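Local structure of DNA polymerase III subunit beta (Helicobacter pylori 26695, 4S3I) at residues 18-22 against 52-56; 123-129 against 217-222; 199-205 against 235-240. The protein tethers DNA polymerases and other proteins to DNA as a sliding ring, giving replication its processivity. One frame throughout, in Å; residues are numbered along the deposited sequence.

Contact 1 of 3, residues 18-22 against 52-56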
ATOM      1  N   TYR A  18       0.202  -2.438 -19.056  1.00 27.58           N
ATOM      2  CA  TYR A  18       0.938  -3.687 -19.179  1.00 27.53           C
ATOM      3  C   TYR A  18       2.388  -3.459 -19.534  1.00 31.70           C
ATOM      4  O   TYR A  18       3.258  -4.229 -19.134  1.00 28.52           O
ATOM      5  CB  TYR A  18       0.322  -4.553 -20.263  1.00 27.70           C
ATOM      6  CG  TYR A  18      -0.969  -5.219 -19.871  1.00 34.30           C
ATOM      7  CD1 TYR A  18      -1.038  -6.034 -18.747  1.00 35.87           C
ATOM      8  CD2 TYR A  18      -2.108  -5.070 -20.651  1.00 35.94           C
ATOM      9  CE1 TYR A  18      -2.223  -6.671 -18.396  1.00 43.51           C
ATOM     10  CE2 TYR A  18      -3.292  -5.698 -20.315  1.00 41.72           C
ATOM     11  CZ  TYR A  18      -3.344  -6.495 -19.189  1.00 44.91           C
ATOM     12  OH  TYR A  18      -4.527  -7.119 -18.864  1.00 49.05           O
ATOM     13  N   LEU A  19       2.644  -2.409 -20.307  1.00 28.02           N
ATOM     14  CA  LEU A  19       3.975  -2.181 -20.845  1.00 28.35           C
ATOM     15  C   LEU A  19       4.943  -1.559 -19.843  1.00 28.38           C
ATOM     16  O   LEU A  19       6.156  -1.587 -20.055  1.00 28.70           O
ATOM     17  CB  LEU A  19       3.885  -1.317 -22.105  1.00 28.69           C
ATOM     18  CG  LEU A  19       3.378  -2.088 -23.324  1.00 28.89           C
ATOM     19  CD1 LEU A  19       2.951  -1.114 -24.412  1.00 29.19           C
ATOM     20  CD2 LEU A  19       4.468  -3.022 -23.865  1.00 29.18           C
ATOM     21  N   GLN A  20       4.415  -1.007 -18.753  1.00 28.13           N
ATOM     22  CA  GLN A  20       5.255  -0.273 -17.803  1.00 28.26           C
ATOM     23  C   GLN A  20       6.373  -1.149 -17.242  1.00 40.36           C
ATOM     24  O   GLN A  20       7.500  -0.691 -17.067  1.00 29.40           O
ATOM     25  CB  GLN A  20       4.405   0.317 -16.678  1.00 28.60           C
ATOM     26  CG  GLN A  20       3.394   1.343 -17.167  1.00 29.01           C
ATOM     27  CD  GLN A  20       4.059   2.535 -17.830  1.00 31.80           C
ATOM     28  OE1 GLN A  20       4.845   3.244 -17.194  1.00 29.73           O
ATOM     29  NE2 GLN A  20       3.770   2.752 -19.117  1.00 28.65           N
ATOM     30  N   ALA A  21       6.071  -2.425 -17.005  1.00 28.07           N
ATOM     31  CA  ALA A  21       7.023  -3.315 -16.345  1.00 32.35           C
ATOM     32  C   ALA A  21       8.231  -3.632 -17.206  1.00 32.66           C
ATOM     33  O   ALA A  21       9.215  -4.197 -16.726  1.00 29.78           O
ATOM     34  CB  ALA A  21       6.339  -4.599 -15.908  1.00 37.85           C
ATOM     35  N   PHE A  22       8.158  -3.277 -18.487  1.00 31.76           N
ATOM     36  CA  PHE A  22       9.219  -3.616 -19.427  1.00 29.39           C
ATOM     37  C   PHE A  22      10.065  -2.410 -19.798  1.00 33.06           C
ATOM     38  O   PHE A  22      10.854  -2.471 -20.736  1.00 32.33           O
ATOM     39  CB  PHE A  22       8.633  -4.245 -20.691  1.00 29.42           C
ATOM     40  CG  PHE A  22       7.841  -5.489 -20.424  1.00 32.75           C
ATOM     41  CD1 PHE A  22       8.419  -6.744 -20.597  1.00 34.44           C
ATOM     42  CD2 PHE A  22       6.529  -5.412 -19.977  1.00 28.55           C
ATOM     43  CE1 PHE A  22       7.687  -7.904 -20.337  1.00 33.23           C
ATOM     44  CE2 PHE A  22       5.794  -6.575 -19.712  1.00 30.57           C
ATOM     45  CZ  PHE A  22       6.379  -7.815 -19.892  1.00 28.48           C
ATOM     46  N   ASP A  52      16.870  -9.052 -22.787  1.00 45.89           N
ATOM     47  CA  ASP A  52      16.507 -10.088 -21.824  1.00 47.46           C
ATOM     48  C   ASP A  52      15.017 -10.451 -21.805  1.00 44.19           C
ATOM     49  O   ASP A  52      14.650 -11.592 -21.512  1.00 39.34           O
ATOM     50  CB  ASP A  52      16.933  -9.651 -20.416  1.00 61.86           C
ATOM     51  CG  ASP A  52      18.424  -9.367 -20.307  1.00 72.61           C
ATOM     52  OD1 ASP A  52      19.059  -9.033 -21.329  1.00 74.42           O
ATOM     53  OD2 ASP A  52      18.957  -9.471 -19.180  1.00 76.73           O
ATOM     54  N   ILE A  53      14.161  -9.479 -22.100  1.00 32.49           N
ATOM     55  CA  ILE A  53      12.724  -9.665 -21.935  1.00 31.67           C
ATOM     56  C   ILE A  53      11.972  -8.595 -22.716  1.00 31.46           C
ATOM     57  O   ILE A  53      12.528  -7.527 -23.003  1.00 31.76           O
ATOM     58  CB  ILE A  53      12.339  -9.589 -20.437  1.00 37.58           C
ATOM     59  CG1 ILE A  53      10.912 -10.067 -20.205  1.00 30.29           C
ATOM     60  CG2 ILE A  53      12.513  -8.168 -19.899  1.00 40.97           C
ATOM     61  CD1 ILE A  53      10.592 -10.275 -18.743  1.00 29.76           C
ATOM     62  N   GLY A  54      10.714  -8.866 -23.063  1.00 31.02           N
ATOM     63  CA  GLY A  54       9.949  -7.906 -23.830  1.00 30.89           C
ATOM     64  C   GLY A  54       8.503  -8.276 -24.058  1.00 30.45           C
ATOM     65  O   GLY A  54       8.114  -9.447 -23.955  1.00 30.38           O
ATOM     66  N   LEU A  55       7.706  -7.261 -24.361  1.00 30.23           N
ATOM     67  CA  LEU A  55       6.284  -7.419 -24.605  1.00 29.92           C
ATOM     68  C   LEU A  55       5.920  -6.630 -25.853  1.00 38.91           C
ATOM     69  O   LEU A  55       6.310  -5.463 -25.995  1.00 31.82           O
ATOM     70  CB  LEU A  55       5.474  -6.883 -23.428  1.00 29.29           C
ATOM     71  CG  LEU A  55       3.959  -6.903 -23.648  1.00 29.06           C
ATOM     72  CD1 LEU A  55       3.465  -8.345 -23.819  1.00 29.12           C
ATOM     73  CD2 LEU A  55       3.240  -6.203 -22.498  1.00 28.55           C
ATOM     74  N   LYS A  56       5.180  -7.266 -26.758  1.00 30.48           N
ATOM     75  CA  LYS A  56       4.622  -6.579 -27.917  1.00 30.79           C
ATOM     76  C   LYS A  56       3.109  -6.777 -27.902  1.00 30.57           C
ATOM     77  O   LYS A  56       2.622  -7.910 -27.836  1.00 31.60           O
ATOM     78  CB  LYS A  56       5.233  -7.136 -29.207  1.00 31.54           C
ATOM     79  CG  LYS A  56       4.608  -6.622 -30.495  1.00 39.67           C
ATOM     80  CD  LYS A  56       5.303  -7.269 -31.696  1.00 50.36           C
ATOM     81  CE  LYS A  56       4.843  -6.671 -33.020  1.00 56.79           C
ATOM     82  NZ  LYS A  56       5.667  -7.175 -34.162  1.00 61.48           N
TER
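Phe22 lies with one ring face against Leu55. CB of Leu55 sits almost over the ring centre, 3.7 Å from the centroid and 8° off the normal. This is a CH-pi contact. Phe22 holds its ring beside its own backbone N (chi1 -59°), which drops the ring from the turn after helix 9-19 onto strand 53-60. Ile53 comes to the same ring from another direction: its CG1 is near the ring plane, at the edge, 3.9 Å from Phe22 CE1. Between the two, Gly54 CA passes close to the ring, 3.8 Å from Phe22 CD1. The ring is thus met by three consecutive residues of the strand. The carbonyls of Tyr18 and Leu19 lie at its edge, in plane. The turn itself is tied by Phe22 N to Leu19 O at 3.1 Å.

The branch of Leu55 continues the tight zone. Its CD2 meets CD2 of Leu19 at 3.7 Å, the two side chains crossing at about a right angle. Packing is slacker at Tyr18, on the partly exposed side. Of its side chain, CB makes the approach, 4.0 Å from Leu55 CD2, while the ring leads away and meets His233 edge-to-face. No hydrogen bond joins the two segments; the contact is van der Waals packing, mostly between apolar side chains. Leu46 and Ala48 of strand 43-49 add to the same packing. The result is a helix end seated on an antiparallel sheet, as in the DNA-encircling fold of this family, whose domains carry helices on the inside of the ring and sheets on the outside.

Contact 2 of 3, residues 123-129 against 217-222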
ATOM      1  N   ILE A 123      11.558 -16.786 -32.914  1.00 37.84           N
ATOM      2  CA  ILE A 123      12.291 -18.027 -32.741  1.00 40.01           C
ATOM      3  C   ILE A 123      11.829 -19.101 -33.718  1.00 41.65           C
ATOM      4  O   ILE A 123      10.720 -19.030 -34.258  1.00 39.94           O
ATOM      5  CB  ILE A 123      12.120 -18.559 -31.314  1.00 40.83           C
ATOM      6  CG1 ILE A 123      10.639 -18.858 -31.033  1.00 36.95           C
ATOM      7  CG2 ILE A 123      12.676 -17.550 -30.304  1.00 37.02           C
ATOM      8  CD1 ILE A 123      10.366 -19.458 -29.641  1.00 37.56           C
ATOM      9  N   ASP A 124      12.692 -20.085 -33.940  1.00 40.30           N
ATOM     10  CA  ASP A 124      12.302 -21.331 -34.590  1.00 50.09           C
ATOM     11  C   ASP A 124      12.158 -22.358 -33.479  1.00 40.67           C
ATOM     12  O   ASP A 124      13.150 -22.927 -33.021  1.00 49.08           O
ATOM     13  CB  ASP A 124      13.365 -21.788 -35.583  1.00 60.55           C
ATOM     14  CG  ASP A 124      13.071 -21.347 -37.010  1.00 76.58           C
ATOM     15  OD1 ASP A 124      14.030 -20.929 -37.699  1.00 82.71           O
ATOM     16  OD2 ASP A 124      11.898 -21.431 -37.446  1.00 77.48           O
ATOM     17  N   PRO A 125      10.915 -22.593 -33.042  1.00 39.89           N
ATOM     18  CA  PRO A 125      10.656 -23.314 -31.789  1.00 41.23           C
ATOM     19  C   PRO A 125      11.165 -24.749 -31.856  1.00 41.25           C
ATOM     20  O   PRO A 125      11.090 -25.371 -32.919  1.00 48.82           O
ATOM     21  CB  PRO A 125       9.122 -23.310 -31.690  1.00 44.15           C
ATOM     22  CG  PRO A 125       8.641 -22.295 -32.733  1.00 48.60           C
ATOM     23  CD  PRO A 125       9.682 -22.340 -33.809  1.00 39.82           C
ATOM     24  N   LYS A 126      11.693 -25.255 -30.744  1.00 39.82           N
ATOM     25  CA  LYS A 126      12.080 -26.658 -30.636  1.00 40.60           C
ATOM     26  C   LYS A 126      11.004 -27.372 -29.846  1.00 39.88           C
ATOM     27  O   LYS A 126      10.855 -28.588 -29.918  1.00 41.07           O
ATOM     28  CB  LYS A 126      13.409 -26.803 -29.896  1.00 45.57           C
ATOM     29  CG  LYS A 126      14.597 -26.208 -30.619  1.00 58.60           C
ATOM     30  CD  LYS A 126      15.902 -26.682 -29.999  1.00 65.16           C
ATOM     31  CE  LYS A 126      17.097 -26.202 -30.805  1.00 68.43           C
ATOM     32  NZ  LYS A 126      18.292 -27.064 -30.591  1.00 71.93           N
ATOM     33  N   VAL A 127      10.269 -26.600 -29.064  1.00 38.65           N
ATOM     34  CA  VAL A 127       9.179 -27.158 -28.287  1.00 37.95           C
ATOM     35  C   VAL A 127       8.040 -26.162 -28.244  1.00 39.47           C
ATOM     36  O   VAL A 127       8.262 -24.948 -28.193  1.00 36.57           O
ATOM     37  CB  VAL A 127       9.628 -27.545 -26.859  1.00 37.36           C
ATOM     38  CG1 VAL A 127      10.150 -26.326 -26.117  1.00 38.69           C
ATOM     39  CG2 VAL A 127       8.479 -28.187 -26.077  1.00 36.71           C
ATOM     40  N   SER A 128       6.817 -26.668 -28.305  1.00 36.94           N
ATOM     41  CA  SER A 128       5.671 -25.787 -28.227  1.00 37.25           C
ATOM     42  C   SER A 128       4.509 -26.514 -27.584  1.00 35.82           C
ATOM     43  O   SER A 128       4.335 -27.722 -27.772  1.00 36.45           O
ATOM     44  CB  SER A 128       5.263 -25.298 -29.611  1.00 42.46           C
ATOM     45  OG  SER A 128       4.494 -26.274 -30.276  1.00 53.85           O
ATOM     46  N   ILE A 129       3.728 -25.766 -26.812  1.00 34.86           N
ATOM     47  CA  ILE A 129       2.463 -26.246 -26.292  1.00 35.22           C
ATOM     48  C   ILE A 129       1.380 -25.179 -26.439  1.00 38.49           C
ATOM     49  O   ILE A 129       1.667 -23.974 -26.510  1.00 34.15           O
ATOM     50  CB  ILE A 129       2.575 -26.661 -24.818  1.00 33.81           C
ATOM     51  CG1 ILE A 129       3.163 -25.525 -23.981  1.00 32.96           C
ATOM     52  CG2 ILE A 129       3.421 -27.916 -24.670  1.00 40.04           C
ATOM     53  CD1 ILE A 129       2.962 -25.742 -22.478  1.00 36.23           C
ATOM     54  N   PHE A 217      -3.285 -19.499 -24.450  1.00 31.11           N
ATOM     55  CA  PHE A 217      -2.083 -18.905 -25.025  1.00 31.16           C
ATOM     56  C   PHE A 217      -1.176 -20.027 -25.498  1.00 34.67           C
ATOM     57  O   PHE A 217      -1.365 -21.185 -25.126  1.00 33.21           O
ATOM     58  CB  PHE A 217      -1.347 -18.005 -24.024  1.00 30.39           C
ATOM     59  CG  PHE A 217      -0.946 -18.700 -22.740  1.00 30.64           C
ATOM     60  CD1 PHE A 217      -1.783 -18.666 -21.631  1.00 29.43           C
ATOM     61  CD2 PHE A 217       0.274 -19.374 -22.635  1.00 30.06           C
ATOM     62  CE1 PHE A 217      -1.420 -19.300 -20.444  1.00 29.04           C
ATOM     63  CE2 PHE A 217       0.644 -20.008 -21.446  1.00 30.31           C
ATOM     64  CZ  PHE A 217      -0.205 -19.968 -20.347  1.00 29.15           C
ATOM     65  N   SER A 218      -0.202 -19.696 -26.333  1.00 32.44           N
ATOM     66  CA  SER A 218       0.783 -20.685 -26.738  1.00 32.61           C
ATOM     67  C   SER A 218       2.071 -20.416 -25.975  1.00 32.20           C
ATOM     68  O   SER A 218       2.330 -19.281 -25.567  1.00 32.85           O
ATOM     69  CB  SER A 218       1.045 -20.590 -28.232  1.00 33.48           C
ATOM     70  OG  SER A 218       1.589 -19.335 -28.545  1.00 33.30           O
ATOM     71  N   PHE A 219       2.868 -21.456 -25.775  1.00 32.51           N
ATOM     72  CA  PHE A 219       4.194 -21.315 -25.205  1.00 32.37           C
ATOM     73  C   PHE A 219       5.145 -22.019 -26.144  1.00 33.32           C
ATOM     74  O   PHE A 219       4.940 -23.197 -26.469  1.00 33.88           O
ATOM     75  CB  PHE A 219       4.272 -21.951 -23.806  1.00 31.84           C
ATOM     76  CG  PHE A 219       5.683 -22.029 -23.245  1.00 31.89           C
ATOM     77  CD1 PHE A 219       6.563 -23.039 -23.644  1.00 34.17           C
ATOM     78  CD2 PHE A 219       6.121 -21.101 -22.310  1.00 31.91           C
ATOM     79  CE1 PHE A 219       7.857 -23.101 -23.125  1.00 35.05           C
ATOM     80  CE2 PHE A 219       7.412 -21.163 -21.786  1.00 31.43           C
ATOM     81  CZ  PHE A 219       8.276 -22.162 -22.189  1.00 32.20           C
ATOM     82  N   LYS A 220       6.184 -21.309 -26.579  1.00 33.59           N
ATOM     83  CA  LYS A 220       7.192 -21.902 -27.451  1.00 35.23           C
ATOM     84  C   LYS A 220       8.592 -21.536 -27.004  1.00 34.66           C
ATOM     85  O   LYS A 220       8.815 -20.459 -26.453  1.00 34.07           O
ATOM     86  CB  LYS A 220       7.006 -21.445 -28.902  1.00 39.71           C
ATOM     87  CG  LYS A 220       5.669 -21.779 -29.521  1.00 45.90           C
ATOM     88  CD  LYS A 220       5.300 -20.727 -30.560  1.00 53.72           C
ATOM     89  CE  LYS A 220       4.055 -21.108 -31.336  1.00 60.18           C
ATOM     90  NZ  LYS A 220       4.317 -22.236 -32.273  1.00 67.46           N
ATOM     91  N   SER A 221       9.540 -22.418 -27.290  1.00 35.50           N
ATOM     92  CA  SER A 221      10.925 -22.161 -26.936  1.00 35.78           C
ATOM     93  C   SER A 221      11.898 -22.774 -27.927  1.00 37.05           C
ATOM     94  O   SER A 221      11.646 -23.852 -28.495  1.00 37.71           O
ATOM     95  CB  SER A 221      11.226 -22.666 -25.529  1.00 35.30           C
ATOM     96  OG  SER A 221      12.587 -22.450 -25.233  1.00 36.88           O
ATOM     97  N   ASP A 222      13.014 -22.084 -28.140  1.00 37.48           N
ATOM     98  CA  ASP A 222      14.061 -22.622 -28.998  1.00 39.49           C
ATOM     99  C   ASP A 222      15.274 -23.030 -28.167  1.00 47.29           C
ATOM    100  O   ASP A 222      16.357 -23.302 -28.705  1.00 45.73           O
ATOM    101  CB  ASP A 222      14.450 -21.625 -30.093  1.00 39.48           C
ATOM    102  CG  ASP A 222      14.968 -20.304 -29.541  1.00 40.47           C
ATOM    103  OD1 ASP A 222      14.884 -20.067 -28.319  1.00 39.86           O
ATOM    104  OD2 ASP A 222      15.455 -19.484 -30.351  1.00 40.40           O
TER
HETATM  105  O   HOH W   1      14.987 -19.878 -33.188  1.00 36.00           O
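Lys126 and Val127 both donate their backbone N-H to Ser221 O, at 2.7 Å from Lys126 N and 3.1 Å from Val127 N. Two residues facing one make a classic beta bulge. The Val127 donor lies in the carbonyl plane, and the Lys126 donor is tilted 21° from it. Beyond the bulge the strands run antiparallel. Ser221 N reaches Val127 O at 3.0 Å. Ile129 and Phe219 then exchange two bonds: Ile129 N to Phe219 O and Phe219 N to Ile129 O, both 2.9 Å. Between this pair and Val127-Ser221 lies Ser128 with Lys220, a non-hydrogen-bonded pair. Their backbones bond outward instead, Ser128 to His191 and Lys220 to Val227, so both strands are bonded on both edges here. CB of Ser128 packs against CG of Lys220 at 3.5 Å.

Ser221 OG and Asp222 OD1 serve the turn that follows. Ser221 OG bonds to Leu225 O and Gly223 N. Asp222 OD1 takes the N-H groups of Met224 and Leu225. Asp222 keeps CG between its backbone N and carbonyl carbon (chi1 60°), which sets OD2 beside CG2 of Ile123, and OD2 accepts from water 1 at 2.9 Å. Ile129 CG1 rests on Phe219 CB, on the buried side that faces Met161 and Phe163. The chemistry implies a sheet held by main-chain bonds, while Ser221 and Asp222 fix the turn that follows.

Contact 3 of 3, residues 199-205 against 235-240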
ATOM      1  N   CYS A 199      13.396 -25.938 -19.933  1.00 34.71           N
ATOM      2  CA  CYS A 199      13.480 -24.486 -20.030  1.00 39.60           C
ATOM      3  C   CYS A 199      13.464 -23.905 -18.626  1.00 38.49           C
ATOM      4  O   CYS A 199      12.579 -24.231 -17.829  1.00 36.01           O
ATOM      5  CB  CYS A 199      12.290 -23.932 -20.819  1.00 33.86           C
ATOM      6  SG  CYS A 199      12.128 -24.560 -22.513  1.00 46.99           S
ATOM      7  N   ILE A 200      14.433 -23.047 -18.311  1.00 33.72           N
ATOM      8  CA  ILE A 200      14.413 -22.366 -17.022  1.00 33.04           C
ATOM      9  C   ILE A 200      14.071 -20.891 -17.214  1.00 32.55           C
ATOM     10  O   ILE A 200      14.878 -20.132 -17.774  1.00 33.07           O
ATOM     11  CB  ILE A 200      15.763 -22.469 -16.271  1.00 33.66           C
ATOM     12  CG1 ILE A 200      16.192 -23.922 -16.095  1.00 34.25           C
ATOM     13  CG2 ILE A 200      15.648 -21.821 -14.902  1.00 32.99           C
ATOM     14  CD1 ILE A 200      17.657 -24.081 -15.636  1.00 38.09           C
ATOM     15  N   LEU A 201      12.885 -20.496 -16.751  1.00 31.63           N
ATOM     16  CA  LEU A 201      12.419 -19.117 -16.861  1.00 35.81           C
ATOM     17  C   LEU A 201      12.834 -18.309 -15.634  1.00 37.13           C
ATOM     18  O   LEU A 201      12.548 -18.718 -14.511  1.00 36.12           O
ATOM     19  CB  LEU A 201      10.896 -19.050 -16.926  1.00 30.71           C
ATOM     20  CG  LEU A 201      10.012 -19.687 -17.986  1.00 44.80           C
ATOM     21  CD1 LEU A 201       8.909 -18.715 -18.333  1.00 51.23           C
ATOM     22  CD2 LEU A 201      10.770 -20.056 -19.214  1.00 48.10           C
ATOM     23  N   PRO A 202      13.465 -17.138 -15.847  1.00 34.22           N
ATOM     24  CA  PRO A 202      13.818 -16.251 -14.719  1.00 35.75           C
ATOM     25  C   PRO A 202      12.595 -15.832 -13.921  1.00 32.06           C
ATOM     26  O   PRO A 202      11.503 -15.734 -14.492  1.00 31.56           O
ATOM     27  CB  PRO A 202      14.412 -15.017 -15.406  1.00 36.05           C
ATOM     28  CG  PRO A 202      14.879 -15.513 -16.765  1.00 39.55           C
ATOM     29  CD  PRO A 202      13.889 -16.588 -17.153  1.00 31.62           C
ATOM     30  N   LYS A 203      12.775 -15.574 -12.624  1.00 34.99           N
ATOM     31  CA  LYS A 203      11.679 -15.176 -11.741  1.00 32.50           C
ATOM     32  C   LYS A 203      10.938 -13.944 -12.252  1.00 28.69           C
ATOM     33  O   LYS A 203       9.707 -13.892 -12.221  1.00 28.13           O
ATOM     34  CB  LYS A 203      12.209 -14.939 -10.319  1.00 38.92           C
ATOM     35  CG  LYS A 203      11.170 -14.443  -9.294  1.00 48.46           C
ATOM     36  CD  LYS A 203      10.335 -15.573  -8.683  1.00 48.37           C
ATOM     37  CE  LYS A 203       9.499 -15.090  -7.478  1.00 47.05           C
ATOM     38  NZ  LYS A 203      10.110 -15.411  -6.143  1.00 44.27           N
ATOM     39  N   ARG A 204      11.687 -12.963 -12.751  1.00 30.56           N
ATOM     40  CA  ARG A 204      11.064 -11.738 -13.248  1.00 34.62           C
ATOM     41  C   ARG A 204      10.068 -12.063 -14.348  1.00 28.61           C
ATOM     42  O   ARG A 204       8.940 -11.557 -14.350  1.00 33.41           O
ATOM     43  CB  ARG A 204      12.115 -10.760 -13.789  1.00 37.37           C
ATOM     44  CG  ARG A 204      11.489  -9.471 -14.325  1.00 42.10           C
ATOM     45  CD  ARG A 204      12.434  -8.712 -15.232  1.00 46.42           C
ATOM     46  NE  ARG A 204      11.803  -7.520 -15.799  1.00 48.32           N
ATOM     47  CZ  ARG A 204      12.449  -6.609 -16.519  1.00 48.13           C
ATOM     48  NH1 ARG A 204      13.746  -6.755 -16.752  1.00 44.56           N
ATOM     49  NH2 ARG A 204      11.800  -5.552 -17.001  1.00 46.30           N
ATOM     50  N   ALA A 205      10.491 -12.924 -15.274  1.00 29.02           N
ATOM     51  CA  ALA A 205       9.630 -13.358 -16.363  1.00 29.59           C
ATOM     52  C   ALA A 205       8.395 -14.037 -15.801  1.00 28.37           C
ATOM     53  O   ALA A 205       7.264 -13.788 -16.249  1.00 28.07           O
ATOM     54  CB  ALA A 205      10.387 -14.310 -17.298  1.00 29.59           C
ATOM     55  N   PHE A 235       4.882 -12.087 -25.661  1.00 30.54           N
ATOM     56  CA  PHE A 235       5.862 -11.887 -24.611  1.00 30.28           C
ATOM     57  C   PHE A 235       7.037 -12.791 -24.899  1.00 30.86           C
ATOM     58  O   PHE A 235       6.854 -13.922 -25.385  1.00 31.22           O
ATOM     59  CB  PHE A 235       5.237 -12.281 -23.273  1.00 29.65           C
ATOM     60  CG  PHE A 235       6.226 -12.423 -22.143  1.00 29.48           C
ATOM     61  CD1 PHE A 235       6.460 -11.362 -21.286  1.00 29.12           C
ATOM     62  CD2 PHE A 235       6.896 -13.630 -21.918  1.00 29.74           C
ATOM     63  CE1 PHE A 235       7.358 -11.485 -20.224  1.00 29.24           C
ATOM     64  CE2 PHE A 235       7.798 -13.764 -20.866  1.00 29.66           C
ATOM     65  CZ  PHE A 235       8.030 -12.684 -20.013  1.00 29.32           C
ATOM     66  N   PHE A 236       8.244 -12.314 -24.607  1.00 31.04           N
ATOM     67  CA  PHE A 236       9.411 -13.191 -24.613  1.00 31.61           C
ATOM     68  C   PHE A 236      10.310 -12.965 -23.401  1.00 31.44           C
ATOM     69  O   PHE A 236      10.318 -11.888 -22.797  1.00 31.06           O
ATOM     70  CB  PHE A 236      10.223 -13.040 -25.895  1.00 32.47           C
ATOM     71  CG  PHE A 236      11.208 -11.898 -25.861  1.00 34.77           C
ATOM     72  CD1 PHE A 236      12.516 -12.096 -25.420  1.00 34.82           C
ATOM     73  CD2 PHE A 236      10.828 -10.628 -26.283  1.00 36.10           C
ATOM     74  CE1 PHE A 236      13.430 -11.032 -25.379  1.00 37.13           C
ATOM     75  CE2 PHE A 236      11.731  -9.571 -26.265  1.00 37.72           C
ATOM     76  CZ  PHE A 236      13.032  -9.773 -25.805  1.00 33.23           C
ATOM     77  N   THR A 237      11.070 -13.996 -23.061  1.00 31.80           N
ATOM     78  CA  THR A 237      12.124 -13.879 -22.067  1.00 31.90           C
ATOM     79  C   THR A 237      13.308 -14.720 -22.474  1.00 32.82           C
ATOM     80  O   THR A 237      13.156 -15.796 -23.065  1.00 33.18           O
ATOM     81  CB  THR A 237      11.660 -14.303 -20.648  1.00 40.03           C
ATOM     82  OG1 THR A 237      12.768 -14.207 -19.738  1.00 36.28           O
ATOM     83  CG2 THR A 237      11.147 -15.740 -20.655  1.00 31.22           C
ATOM     84  N   LYS A 238      14.497 -14.214 -22.183  1.00 33.29           N
ATOM     85  CA  LYS A 238      15.676 -15.038 -22.323  1.00 34.21           C
ATOM     86  C   LYS A 238      15.549 -16.104 -21.245  1.00 34.65           C
ATOM     87  O   LYS A 238      14.944 -15.861 -20.193  1.00 34.18           O
ATOM     88  CB  LYS A 238      16.943 -14.211 -22.117  1.00 46.00           C
ATOM     89  CG  LYS A 238      18.212 -14.946 -22.489  1.00 56.40           C
ATOM     90  CD  LYS A 238      19.468 -14.220 -21.999  1.00 67.93           C
ATOM     91  CE  LYS A 238      19.683 -12.869 -22.677  1.00 71.94           C
ATOM     92  NZ  LYS A 238      21.031 -12.287 -22.354  1.00 71.82           N
ATOM     93  N   LEU A 239      16.080 -17.290 -21.516  1.00 34.61           N
ATOM     94  CA  LEU A 239      16.075 -18.365 -20.532  1.00 35.73           C
ATOM     95  C   LEU A 239      17.364 -18.312 -19.715  1.00 39.80           C
ATOM     96  O   LEU A 239      18.374 -17.744 -20.152  1.00 35.80           O
ATOM     97  CB  LEU A 239      15.984 -19.732 -21.220  1.00 35.00           C
ATOM     98  CG  LEU A 239      14.793 -20.038 -22.128  1.00 41.23           C
ATOM     99  CD1 LEU A 239      14.855 -21.471 -22.681  1.00 40.30           C
ATOM    100  CD2 LEU A 239      13.490 -19.801 -21.406  1.00 41.93           C
ATOM    101  N   ILE A 240      17.334 -18.920 -18.533  1.00 36.07           N
ATOM    102  CA  ILE A 240      18.561 -19.135 -17.775  1.00 40.69           C
ATOM    103  C   ILE A 240      19.320 -20.347 -18.309  1.00 44.73           C
ATOM    104  O   ILE A 240      18.766 -21.448 -18.388  1.00 40.68           O
ATOM    105  CB  ILE A 240      18.272 -19.347 -16.289  1.00 39.91           C
ATOM    106  CG1 ILE A 240      17.542 -18.128 -15.726  1.00 37.57           C
ATOM    107  CG2 ILE A 240      19.572 -19.599 -15.529  1.00 39.34           C
ATOM    108  CD1 ILE A 240      17.175 -18.254 -14.259  1.00 37.08           C
TER
HETATM  109  O   HOH W   2      17.061 -23.245 -19.472  1.00 37.29           O
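Thr237 sets OG1 trans to its own backbone N (chi1 178°), and this brings the hydroxyl against Ala205. OG1 then lies 3.4 Å from CB of Ala205, in the first turn of helix 203-212. The hydroxyl donates to Lys238 O at 2.8 Å, so its proton is used within its own strand. Leu239 folds the other way, with CG beside the backbone N. Its two methyls reach alternate residues of strand 196-202. CD2 meets CD2 of Leu201 at 3.5 Å, and CD1 packs on CB and SG of Cys199.

Phe235 presents the edge of its ring to the helix, with Ala205 CB in the ring plane and 3.9 Å from CZ. Pro202, at the N-cap position, slides past Thr237 in the opposite direction. Its CD comes within 3.3 Å of Lys238 O. Its CG also touches CG1 of Ile240, whose side chain crosses that of Ile200 at about a right angle.

One direct hydrogen bond joins the segments. Ile240 N donates to Ile200 O at 2.8 Å, nearly straight at 166°. Water 2 extends this link: it accepts from Ile200 N at 2.9 Å and donates to Ile240 O at 2.7 Å. Both backbone groups of Ile200 are thus tied to Ile240.

The strand axes lie at 102° to each other, so no regular ladder forms. The two strands belong to different sheets: that of 233-238 continues into the N-terminal domain, that of 196-202 into the C-terminal domain. Ile209, Ala226 and Met161 close around Leu201. The chemistry implies a mainly apolar junction of two sheets and a helix. It is pinned at one end by a direct bond and a water bridge, while the threonine hydroxyl is satisfied locally.

All three contacts reach the same long antiparallel sheet, which runs from the N-terminal into the central domain. Contacts 1 and 3 are buried; contact 2 is partly buried and reaches solvent at its loop end. Contact 2 is the backbone ladder, contact 1 is apolar packing without a bond, and contact 3 mixes packing with one direct bond. Contacts 1 and 3 touch: strands 53-60 and 233-238 are neighbours, Asp52 O lies 2.7 Å from Lys238 N, and the Phe22 and Phe235 rings pack together. Arg204 of 199-205 also reaches Ala21 O. Contact 2 meets contact 3 through Ser221, beside Cys199 and Leu239. Contacts 1 and 2 do not touch.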